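Side-chain contacts in CoA binding domain protein (Escherichia coli, PDB 3QA9), which is of unknown function but belongs to the CoA-binding domain family and has a Rossmann-like fold: residues A87-F90 and V91-I95; A113-Q116 and A117-G121; D5-T8 and D9-R13; R13-L16 and T17-K21. All coordinates share one frame; numbering follows the deposited sequence.

How the contacts relate
Two pairs emerge from the geometry. Contacts 1 and 2 lie on helices 87-97 and 111-119, successive crossovers of the parallel Rossmann-like sheet; their centres are 9 Å apart and they touch through small and branched side chains, with Ile95 CD1 3.6 Å from Ala120 CB and Val91 CG1 3.8 Å from Ala117 CB. Contacts 3 and 4 follow the start and end of helix 9-18, share Arg13 and have centres 12 Å apart; Leu7 CD1 meets Ile15 CD1 at 4.1 Å. The pairs do not touch: contacts 2 and 3 come within about 6 Å between nearest atoms, contacts 1 and 3 within about 13 Å.

Contact 1: residues A87-F90 and V91-I95; sequences AWRF and VVYAI
Four i to i+4 backbone bonds tie residues 87-90 to 91-95 as one continuous stretch of alpha helix, Val91, Val92, Tyr93 and Ala94 each donating N-H to the carbonyl four residues back; the shortest, Ala94 N to Phe90 O, is 2.8 Å. Trp88 and Val92 lie alongside one another and point the same way. The valine branch that touches is CG2, which reaches the rim of the indole close to the ring plane, 4.1 Å from Trp88 CE3. Trp88 has its CG between the backbone N and the carbonyl carbon (chi1 69°), and Arg89 CB stands 3.9 Å above one face of the Trp88 indole, over its centre. Helix 87-97 is the crossover of a right-handed beta-alpha-beta unit between parallel strands 77-80 and 101-104 of the Rossmann-like sheet. Its inner side carries Phe90, packed on Leu80, and Ala94, which touches Val78 and Val102, while Val91 turns to Ala113 and Ala117 of helix 111-119. Farther round the helix, Tyr93 packs on Ser67 and Leu69 and passes Arg89 obliquely: Arg89 CG approaches Tyr93 CE2 at 4.1 Å, so the aliphatic part of the arginine makes this contact. The guanidinium is turned 75° from the phenol ring, and one of its faces receives Phe90 CE1, 3.8 Å above the plane and displaced toward the rim.

Contact 2: residues A113-Q116 and A117-G121; sequences AARQ and AKEAG
Ala117 N donates to Ala113 O at 3.1 Å, opening the last turns of helix 111-119, the crossover between strands 101-104 and 123-126 in a beta-alpha-beta unit of the Rossmann-like fold. The methyl group of Ala117 is buried: its CB lies 3.5 Å from Ala114 O within the helix and also packs on Ile124 of strand 123-126. Lys118 continues the ladder by donating N-H to Ala114 O, in the carbonyl plane. Its CG follows the same carbonyl, 3.4 Å from Ala114 O, before a bend at chi3 carries the ammonium group away. A water joins it to Arg115, accepting from Arg115 NE at 3.1 Å in the guanidinium plane and, weakly, from Lys118 NZ. Glu119 runs beside Arg115 in the same direction. With CG trans to the carbonyl carbon (chi1 -71°), Glu119 CG comes 3.2 Å from Arg115 O, and a bend at chi2 then brings OE2 to 3.8 Å from Arg115 CD. The carboxylate and guanidinium planes are 54° apart, and Arg115 NE stands 4.8 Å from Glu119 OE2, so the pair meets through the arginine CD and the charges are not in contact. Ala120 donates N-H to Gln116 O and sets its methyl against Ile95. Gly121 then takes a positive phi of 101° and completes a Schellman motif, its N bonded to Lys118 O at 3.0 Å.

Contact 3: residues D5-T8 and D9-R13; sequences DGLT and DEDIR
A capping box formed by Thr8 and Asp11 starts helix 9-18, with the two side chains crossing at a slant and each reaching toward the other's backbone N-H. The stronger half is Thr8 N to Asp11 OD2, 3.0 Å long and almost perfectly straight at 178°, although the donor meets the oxygen from above the carboxylate plane, 39° out of it. In return Thr8 OG1 accepts from Asp11 N across a weak 3.3 Å bond. The hydroxyl can do this because OG1 sits between its own backbone N and carbonyl carbon (chi1 58°); from there it also gives a weak bond to Asp11 OD2. The first full helical bond, Ile12 N to Thr8 O, is 3.1 Å. Just before the cap, Asp5 OD1 accepts from Leu7 N in an Asx turn, while Asp5 OD2 is held by Arg128 and Ala126 N. Leu7 and Ile12 add a hydrophobic staple: Leu7 CD1 meets Ile12 CD1 at 3.8 Å, and both residues pack on Val125. A water links Leu7 O to Asp9 OD1, whose main charged partner is Arg136. Farther along, Arg13 NE donates to Glu10 OE2 at 3.1 Å, the oxygen at the guanidinium edge and in its plane, and Arg13 NH2 completes the salt bridge 2.8 Å from Glu10 OE1. Two donors thus converge on Asp11 OD2, and this carboxylate would probably interact favourably with the positive end of the helix dipole.

Contact 4: residues R13-L16 and T17-K21; sequences REIL and TRYKK
Local side-chain contacts at the C-terminal end of helix 9-18 join residues 13-16 to 17-21, where the chain leaves the helix and enters strand 21-25 of the parallel Rossmann-like sheet. Arg18 and Glu14 give the charged pair. The two chains run side by side, and Glu14 OE1 sits over one face of the Arg18 guanidinium, 3.1 Å above its plane and offset toward the rim. The two planes are 26° apart, with OE1 the atom lying over the face; Glu14 OE1 and Arg18 NH2 are 3.4 Å apart in a salt bridge that rests on charge alone, since no N-H points at the oxygen. A water spans the same pair, donating to Glu14 OE1 and accepting from Arg18 NH1. One residue earlier, Thr17 folds its hydroxyl back on the helix: chi1 of 57° puts OG1 2.9 Å from Arg13 O and 3.0 Å from Glu14 O, two carbonyls competing for a single proton. Its CG2 lies 4.0 Å from Arg13 NH1, part of a guanidinium whose main partner is Glu10. On the buried side Ile15 CG2 touches Tyr19 CD1 at 4.2 Å, and Ile15 also packs on Ile123 and Val125. Tyr19 is the first residue to leave helical angles, yet its N still donates to Ile15 O, and a water bridges Ile15 O to Tyr19 O. Leu16 O takes bonds from Tyr47 OH and from Lys20, whose chain bends at chi2 and returns NZ to within 3.1 Å of Leu16 O, in the carbonyl plane and on a lone pair.

Contact 1: residues A87-F90 and V91-I95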
loop_
_atom_site.group_PDB
_atom_site.type_symbol
_atom_site.label_atom_id
_atom_site.label_comp_id
_atom_site.label_asym_id
_atom_site.label_seq_id
_atom_site.Cartn_x
_atom_site.Cartn_y
_atom_site.Cartn_z
ATOM N N ALA A 87 -4.307 -11.461 4.160
ATOM C CA ALA A 87 -3.295 -10.470 4.486
ATOM C C ALA A 87 -2.038 -10.952 5.194
ATOM O O ALA A 87 -0.955 -10.421 4.950
ATOM C CB ALA A 87 -3.919 -9.336 5.276
ATOM N N TRP A 88 -2.169 -11.950 6.064
ATOM C CA TRP A 88 -1.020 -12.451 6.820
ATOM C C TRP A 88 0.190 -12.734 5.942
ATOM O O TRP A 88 1.322 -12.404 6.276
ATOM C CB TRP A 88 -1.391 -13.735 7.579
ATOM C CG TRP A 88 -1.634 -14.933 6.694
ATOM C CD1 TRP A 88 -2.806 -15.281 6.076
ATOM C CD2 TRP A 88 -0.659 -15.896 6.273
ATOM N NE1 TRP A 88 -2.622 -16.408 5.308
ATOM C CE2 TRP A 88 -1.320 -16.820 5.428
ATOM C CE3 TRP A 88 0.698 -16.101 6.571
ATOM C CZ2 TRP A 88 -0.651 -17.892 4.821
ATOM C CZ3 TRP A 88 1.361 -17.170 5.970
ATOM C CH2 TRP A 88 0.678 -18.066 5.126
ATOM N N ARG A 89 -0.082 -13.361 4.812
ATOM C CA ARG A 89 0.921 -13.758 3.835
ATOM C C ARG A 89 1.766 -12.572 3.370
ATOM O O ARG A 89 2.993 -12.590 3.419
ATOM C CB ARG A 89 0.158 -14.384 2.672
ATOM C CG ARG A 89 0.920 -15.033 1.575
ATOM C CD ARG A 89 -0.089 -15.805 0.700
ATOM N NE ARG A 89 -0.378 -15.191 -0.601
ATOM C CZ ARG A 89 -1.562 -15.193 -1.219
ATOM N NH1 ARG A 89 -2.633 -15.757 -0.680
ATOM N NH2 ARG A 89 -1.661 -14.668 -2.427
ATOM N N PHE A 90 1.091 -11.527 2.926
ATOM C CA PHE A 90 1.777 -10.351 2.447
ATOM C C PHE A 90 2.499 -9.621 3.552
ATOM O O PHE A 90 3.502 -8.966 3.319
ATOM C CB PHE A 90 0.774 -9.475 1.726
ATOM C CG PHE A 90 0.117 -10.206 0.612
ATOM C CD1 PHE A 90 -1.172 -10.689 0.745
ATOM C CD2 PHE A 90 0.783 -10.371 -0.596
ATOM C CE1 PHE A 90 -1.763 -11.418 -0.277
ATOM C CE2 PHE A 90 0.217 -11.092 -1.625
ATOM C CZ PHE A 90 -1.086 -11.582 -1.484
ATOM N N VAL A 91 1.998 -9.751 4.767
ATOM C CA VAL A 91 2.667 -9.137 5.893
ATOM C C VAL A 91 3.984 -9.849 6.176
ATOM O O VAL A 91 4.999 -9.216 6.416
ATOM C CB VAL A 91 1.794 -9.189 7.133
ATOM C CG1 VAL A 91 2.643 -8.979 8.387
ATOM C CG2 VAL A 91 0.739 -8.124 7.017
ATOM N N VAL A 92 3.963 -11.174 6.146
ATOM C CA VAL A 92 5.183 -11.944 6.390
ATOM C C VAL A 92 6.214 -11.558 5.345
ATOM O O VAL A 92 7.400 -11.388 5.641
ATOM C CB VAL A 92 4.925 -13.459 6.304
ATOM C CG1 VAL A 92 6.254 -14.211 6.300
ATOM C CG2 VAL A 92 4.076 -13.898 7.479
ATOM N N TYR A 93 5.751 -11.425 4.111
ATOM C CA TYR A 93 6.621 -11.028 3.030
ATOM C C TYR A 93 7.136 -9.625 3.194
ATOM O O TYR A 93 8.284 -9.344 2.880
ATOM C CB TYR A 93 5.896 -11.177 1.699
ATOM C CG TYR A 93 5.863 -12.607 1.302
ATOM C CD1 TYR A 93 6.936 -13.414 1.614
ATOM C CD2 TYR A 93 4.785 -13.159 0.630
ATOM C CE1 TYR A 93 6.967 -14.724 1.276
ATOM C CE2 TYR A 93 4.799 -14.497 0.267
ATOM C CZ TYR A 93 5.908 -15.265 0.609
ATOM O OH TYR A 93 6.035 -16.572 0.258
ATOM N N ALA A 94 6.280 -8.747 3.699
ATOM C CA ALA A 94 6.667 -7.362 3.921
ATOM C C ALA A 94 7.768 -7.302 4.969
ATOM O O ALA A 94 8.683 -6.472 4.888
ATOM C CB ALA A 94 5.468 -6.546 4.388
ATOM N N ILE A 95 7.676 -8.179 5.961
ATOM C CA ILE A 95 8.674 -8.223 7.027
ATOM C C ILE A 95 9.997 -8.703 6.449
ATOM O O ILE A 95 11.046 -8.100 6.675
ATOM C CB ILE A 95 8.228 -9.172 8.152
ATOM C CG1 ILE A 95 6.970 -8.610 8.825
ATOM C CG2 ILE A 95 9.343 -9.350 9.172
ATOM C CD1 ILE A 95 6.285 -9.584 9.779
#

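Contact 2: residues A113-Q116 and A117-G121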
loop_
_atom_site.group_PDB
_atom_site.type_symbol
_atom_site.label_atom_id
_atom_site.label_comp_id
_atom_site.label_asym_id
_atom_site.label_seq_id
_atom_site.Cartn_x
_atom_site.Cartn_y
_atom_site.Cartn_z
ATOM N N ALA A 113 -2.872 -10.223 11.418
ATOM C CA ALA A 113 -1.823 -9.839 10.471
ATOM C C ALA A 113 -1.187 -8.528 10.921
ATOM O O ALA A 113 0.037 -8.370 10.888
ATOM C CB ALA A 113 -2.411 -9.683 9.066
ATOM N N ALA A 114 -2.025 -7.587 11.340
ATOM C CA ALA A 114 -1.535 -6.287 11.798
ATOM C C ALA A 114 -0.605 -6.437 12.994
ATOM O O ALA A 114 0.464 -5.826 13.048
ATOM C CB ALA A 114 -2.713 -5.381 12.164
ATOM N N ARG A 115 -1.011 -7.257 13.955
ATOM C CA ARG A 115 -0.205 -7.472 15.151
ATOM C C ARG A 115 1.152 -8.080 14.803
ATOM O O ARG A 115 2.182 -7.671 15.328
ATOM C CB ARG A 115 -0.979 -8.357 16.138
ATOM C CG ARG A 115 -0.259 -8.715 17.455
ATOM C CD ARG A 115 0.165 -7.485 18.273
ATOM N NE ARG A 115 -0.931 -6.578 18.613
ATOM C CZ ARG A 115 -1.679 -6.648 19.716
ATOM N NH1 ARG A 115 -1.466 -7.595 20.617
ATOM N NH2 ARG A 115 -2.636 -5.750 19.923
ATOM N N GLN A 116 1.163 -9.041 13.896
ATOM C CA GLN A 116 2.420 -9.647 13.490
ATOM C C GLN A 116 3.359 -8.589 12.909
ATOM O O GLN A 116 4.535 -8.538 13.235
ATOM C CB GLN A 116 2.156 -10.752 12.472
ATOM C CG GLN A 116 3.370 -11.574 12.180
ATOM C CD GLN A 116 3.045 -12.727 11.270
ATOM O OE1 GLN A 116 2.006 -12.736 10.614
ATOM N NE2 GLN A 116 3.930 -13.706 11.219
ATOM N N ALA A 117 2.833 -7.728 12.055
ATOM C CA ALA A 117 3.655 -6.662 11.483
ATOM C C ALA A 117 4.163 -5.736 12.579
ATOM O O ALA A 117 5.342 -5.392 12.612
ATOM C CB ALA A 117 2.865 -5.861 10.485
ATOM N N LYS A 118 3.268 -5.339 13.475
ATOM C CA LYS A 118 3.652 -4.464 14.565
ATOM C C LYS A 118 4.758 -5.048 15.408
ATOM O O LYS A 118 5.696 -4.354 15.783
ATOM C CB LYS A 118 2.448 -4.144 15.450
ATOM C CG LYS A 118 1.592 -3.109 14.827
ATOM C CD LYS A 118 0.340 -2.836 15.620
ATOM C CE LYS A 118 0.471 -1.608 16.463
ATOM N NZ LYS A 118 -0.823 -1.375 17.184
ATOM N N GLU A 119 4.640 -6.331 15.706
ATOM C CA GLU A 119 5.640 -7.007 16.511
ATOM C C GLU A 119 6.997 -7.013 15.827
ATOM O O GLU A 119 8.027 -6.978 16.501
ATOM C CB GLU A 119 5.201 -8.445 16.813
ATOM C CG GLU A 119 4.036 -8.543 17.796
ATOM C CD GLU A 119 4.396 -8.039 19.185
ATOM O OE1 GLU A 119 5.429 -8.478 19.732
ATOM O OE2 GLU A 119 3.645 -7.207 19.733
ATOM N N ALA A 120 7.000 -7.041 14.495
ATOM C CA ALA A 120 8.248 -7.053 13.735
ATOM C C ALA A 120 8.843 -5.655 13.555
ATOM O O ALA A 120 9.898 -5.499 12.934
ATOM C CB ALA A 120 8.026 -7.711 12.371
ATOM N N GLY A 121 8.161 -4.645 14.090
ATOM C CA GLY A 121 8.663 -3.284 13.999
ATOM C C GLY A 121 8.037 -2.389 12.943
ATOM O O GLY A 121 8.389 -1.216 12.841
HETATM O O HOH W 1 -2.131 -4.517 16.643
#

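Contact 3: residues D5-T8 and D9-R13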
loop_
_atom_site.group_PDB
_atom_site.type_symbol
_atom_site.label_atom_id
_atom_site.label_comp_id
_atom_site.label_asym_id
_atom_site.label_seq_id
_atom_site.Cartn_x
_atom_site.Cartn_y
_atom_site.Cartn_z
ATOM N N ASP A 5 -6.407 2.081 12.768
ATOM C CA ASP A 5 -5.112 2.251 13.415
ATOM C C ASP A 5 -5.223 3.392 14.414
ATOM O O ASP A 5 -6.216 4.120 14.422
ATOM C CB ASP A 5 -4.031 2.569 12.381
ATOM C CG ASP A 5 -4.249 3.902 11.701
ATOM O OD1 ASP A 5 -4.095 4.945 12.375
ATOM O OD2 ASP A 5 -4.580 3.909 10.493
ATOM N N GLY A 6 -4.204 3.555 15.249
ATOM C CA GLY A 6 -4.237 4.614 16.238
ATOM C C GLY A 6 -3.275 5.748 15.948
ATOM O O GLY A 6 -2.866 6.465 16.858
ATOM N N LEU A 7 -2.918 5.925 14.681
ATOM C CA LEU A 7 -1.994 6.986 14.310
ATOM C C LEU A 7 -2.710 8.322 14.206
ATOM O O LEU A 7 -3.932 8.378 14.109
ATOM C CB LEU A 7 -1.330 6.670 12.969
ATOM C CG LEU A 7 -0.598 5.331 12.858
ATOM C CD1 LEU A 7 -0.167 5.121 11.414
ATOM C CD2 LEU A 7 0.611 5.308 13.790
ATOM N N THR A 8 -1.930 9.395 14.231
ATOM C CA THR A 8 -2.463 10.741 14.119
ATOM C C THR A 8 -2.306 11.169 12.671
ATOM O O THR A 8 -1.568 10.547 11.902
ATOM C CB THR A 8 -1.664 11.739 14.980
ATOM O OG1 THR A 8 -0.289 11.721 14.568
ATOM C CG2 THR A 8 -1.750 11.372 16.457
ATOM N N ASP A 9 -3.007 12.229 12.293
ATOM C CA ASP A 9 -2.886 12.744 10.940
ATOM C C ASP A 9 -1.430 13.105 10.633
ATOM O O ASP A 9 -0.977 12.929 9.514
ATOM C CB ASP A 9 -3.771 13.972 10.756
ATOM C CG ASP A 9 -5.238 13.623 10.543
ATOM O OD1 ASP A 9 -5.584 12.422 10.534
ATOM O OD2 ASP A 9 -6.034 14.567 10.380
ATOM N N GLU A 10 -0.693 13.601 11.625
ATOM C CA GLU A 10 0.721 13.962 11.423
ATOM C C GLU A 10 1.545 12.743 11.003
ATOM O O GLU A 10 2.368 12.823 10.093
ATOM C CB GLU A 10 1.317 14.576 12.707
ATOM C CG GLU A 10 2.849 14.629 12.740
ATOM C CD GLU A 10 3.457 15.441 11.616
ATOM O OE1 GLU A 10 4.667 15.294 11.353
ATOM O OE2 GLU A 10 2.721 16.219 10.993
ATOM N N ASP A 11 1.318 11.617 11.674
ATOM C CA ASP A 11 2.032 10.376 11.367
ATOM C C ASP A 11 1.719 9.928 9.938
ATOM O O ASP A 11 2.589 9.492 9.204
ATOM C CB ASP A 11 1.621 9.228 12.311
ATOM C CG ASP A 11 1.886 9.521 13.779
ATOM O OD1 ASP A 11 2.885 10.189 14.098
ATOM O OD2 ASP A 11 1.074 9.058 14.607
ATOM N N ILE A 12 0.452 10.008 9.563
ATOM C CA ILE A 12 0.038 9.617 8.223
ATOM C C ILE A 12 0.725 10.513 7.204
ATOM O O ILE A 12 1.228 10.059 6.180
ATOM C CB ILE A 12 -1.485 9.737 8.070
ATOM C CG1 ILE A 12 -2.171 8.725 8.984
ATOM C CG2 ILE A 12 -1.870 9.504 6.632
ATOM C CD1 ILE A 12 -1.774 7.293 8.702
ATOM N N ARG A 13 0.746 11.803 7.506
ATOM C CA ARG A 13 1.392 12.772 6.634
ATOM C C ARG A 13 2.863 12.398 6.462
ATOM O O ARG A 13 3.406 12.451 5.364
ATOM C CB ARG A 13 1.285 14.193 7.218
ATOM C CG ARG A 13 1.698 15.272 6.220
ATOM C CD ARG A 13 1.774 16.672 6.857
ATOM N NE ARG A 13 2.744 16.690 7.945
ATOM C CZ ARG A 13 4.066 16.647 7.806
ATOM N NH1 ARG A 13 4.626 16.598 6.612
ATOM N NH2 ARG A 13 4.827 16.614 8.884
HETATM O O HOH W 2 -5.887 10.059 12.154
#

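Contact 4: residues R13-L16 and T17-K21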
loop_
_atom_site.group_PDB
_atom_site.type_symbol
_atom_site.label_atom_id
_atom_site.label_comp_id
_atom_site.label_asym_id
_atom_site.label_seq_id
_atom_site.Cartn_x
_atom_site.Cartn_y
_atom_site.Cartn_z
ATOM N N ARG A 13 0.746 11.803 7.506
ATOM C CA ARG A 13 1.392 12.772 6.634
ATOM C C ARG A 13 2.863 12.398 6.462
ATOM O O ARG A 13 3.406 12.451 5.364
ATOM C CB ARG A 13 1.285 14.193 7.218
ATOM C CG ARG A 13 1.698 15.272 6.220
ATOM C CD ARG A 13 1.774 16.672 6.857
ATOM N NE ARG A 13 2.744 16.690 7.945
ATOM C CZ ARG A 13 4.066 16.647 7.806
ATOM N NH1 ARG A 13 4.626 16.598 6.612
ATOM N NH2 ARG A 13 4.827 16.614 8.884
ATOM N N GLU A 14 3.505 12.022 7.559
ATOM C CA GLU A 14 4.912 11.641 7.513
ATOM C C GLU A 14 5.152 10.419 6.645
ATOM O O GLU A 14 6.112 10.356 5.885
ATOM C CB GLU A 14 5.436 11.387 8.932
ATOM C CG GLU A 14 5.560 12.662 9.740
ATOM C CD GLU A 14 6.073 12.450 11.156
ATOM O OE1 GLU A 14 6.873 11.527 11.367
ATOM O OE2 GLU A 14 5.687 13.226 12.047
ATOM N N ILE A 15 4.270 9.441 6.762
ATOM C CA ILE A 15 4.399 8.229 5.970
ATOM C C ILE A 15 4.327 8.534 4.478
ATOM O O ILE A 15 5.139 8.045 3.690
ATOM C CB ILE A 15 3.288 7.230 6.336
ATOM C CG1 ILE A 15 3.527 6.696 7.753
ATOM C CG2 ILE A 15 3.249 6.102 5.327
ATOM C CD1 ILE A 15 2.353 5.910 8.303
ATOM N N LEU A 16 3.354 9.351 4.094
ATOM C CA LEU A 16 3.166 9.709 2.692
ATOM C C LEU A 16 4.267 10.600 2.144
ATOM O O LEU A 16 4.575 10.557 0.954
ATOM C CB LEU A 16 1.825 10.409 2.507
ATOM C CG LEU A 16 0.579 9.564 2.772
ATOM C CD1 LEU A 16 -0.649 10.455 2.685
ATOM C CD2 LEU A 16 0.500 8.422 1.767
ATOM N N THR A 17 4.851 11.420 3.008
ATOM C CA THR A 17 5.909 12.303 2.563
ATOM C C THR A 17 7.281 11.663 2.533
ATOM O O THR A 17 8.077 11.935 1.650
ATOM C CB THR A 17 5.971 13.567 3.430
ATOM O OG1 THR A 17 6.153 13.202 4.796
ATOM C CG2 THR A 17 4.722 14.339 3.306
ATOM N N ARG A 18 7.558 10.796 3.492
ATOM C CA ARG A 18 8.873 10.173 3.571
ATOM C C ARG A 18 9.140 8.917 2.747
ATOM O O ARG A 18 10.274 8.673 2.327
ATOM C CB ARG A 18 9.209 9.896 5.041
ATOM C CG ARG A 18 9.149 11.144 5.903
ATOM C CD ARG A 18 9.485 10.854 7.353
ATOM N NE ARG A 18 9.379 12.057 8.177
ATOM C CZ ARG A 18 9.622 12.094 9.483
ATOM N NH1 ARG A 18 9.989 10.990 10.122
ATOM N NH2 ARG A 18 9.499 13.235 10.151
ATOM N N TYR A 19 8.103 8.130 2.499
ATOM C CA TYR A 19 8.253 6.879 1.759
ATOM C C TYR A 19 7.641 6.911 0.369
ATOM O O TYR A 19 6.436 7.047 0.222
ATOM C CB TYR A 19 7.619 5.760 2.565
ATOM C CG TYR A 19 8.223 5.594 3.932
ATOM C CD1 TYR A 19 7.416 5.473 5.054
ATOM C CD2 TYR A 19 9.602 5.494 4.095
ATOM C CE1 TYR A 19 7.956 5.252 6.303
ATOM C CE2 TYR A 19 10.164 5.276 5.340
ATOM C CZ TYR A 19 9.331 5.152 6.441
ATOM O OH TYR A 19 9.858 4.940 7.686
ATOM N N LYS A 20 8.470 6.760 -0.654
ATOM C CA LYS A 20 7.962 6.804 -2.011
ATOM C C LYS A 20 7.977 5.461 -2.732
ATOM O O LYS A 20 7.410 5.334 -3.807
ATOM C CB LYS A 20 8.744 7.854 -2.814
ATOM C CG LYS A 20 8.755 9.243 -2.193
ATOM C CD LYS A 20 7.379 9.908 -2.140
ATOM C CE LYS A 20 7.421 11.162 -1.268
ATOM N NZ LYS A 20 6.182 11.979 -1.259
ATOM N N LYS A 21 8.612 4.459 -2.135
ATOM C CA LYS A 21 8.702 3.137 -2.749
ATOM C C LYS A 21 7.551 2.245 -2.262
ATOM O O LYS A 21 7.587 1.706 -1.152
ATOM C CB LYS A 21 10.076 2.511 -2.432
ATOM C CG LYS A 21 11.293 3.432 -2.718
ATOM C CD LYS A 21 11.921 3.235 -4.118
ATOM C CE LYS A 21 12.977 4.293 -4.512
ATOM N NZ LYS A 21 12.937 4.703 -5.977
HETATM O O HOH W 3 9.666 11.331 13.084
HETATM O O HOH W 4 3.966 6.399 1.545
#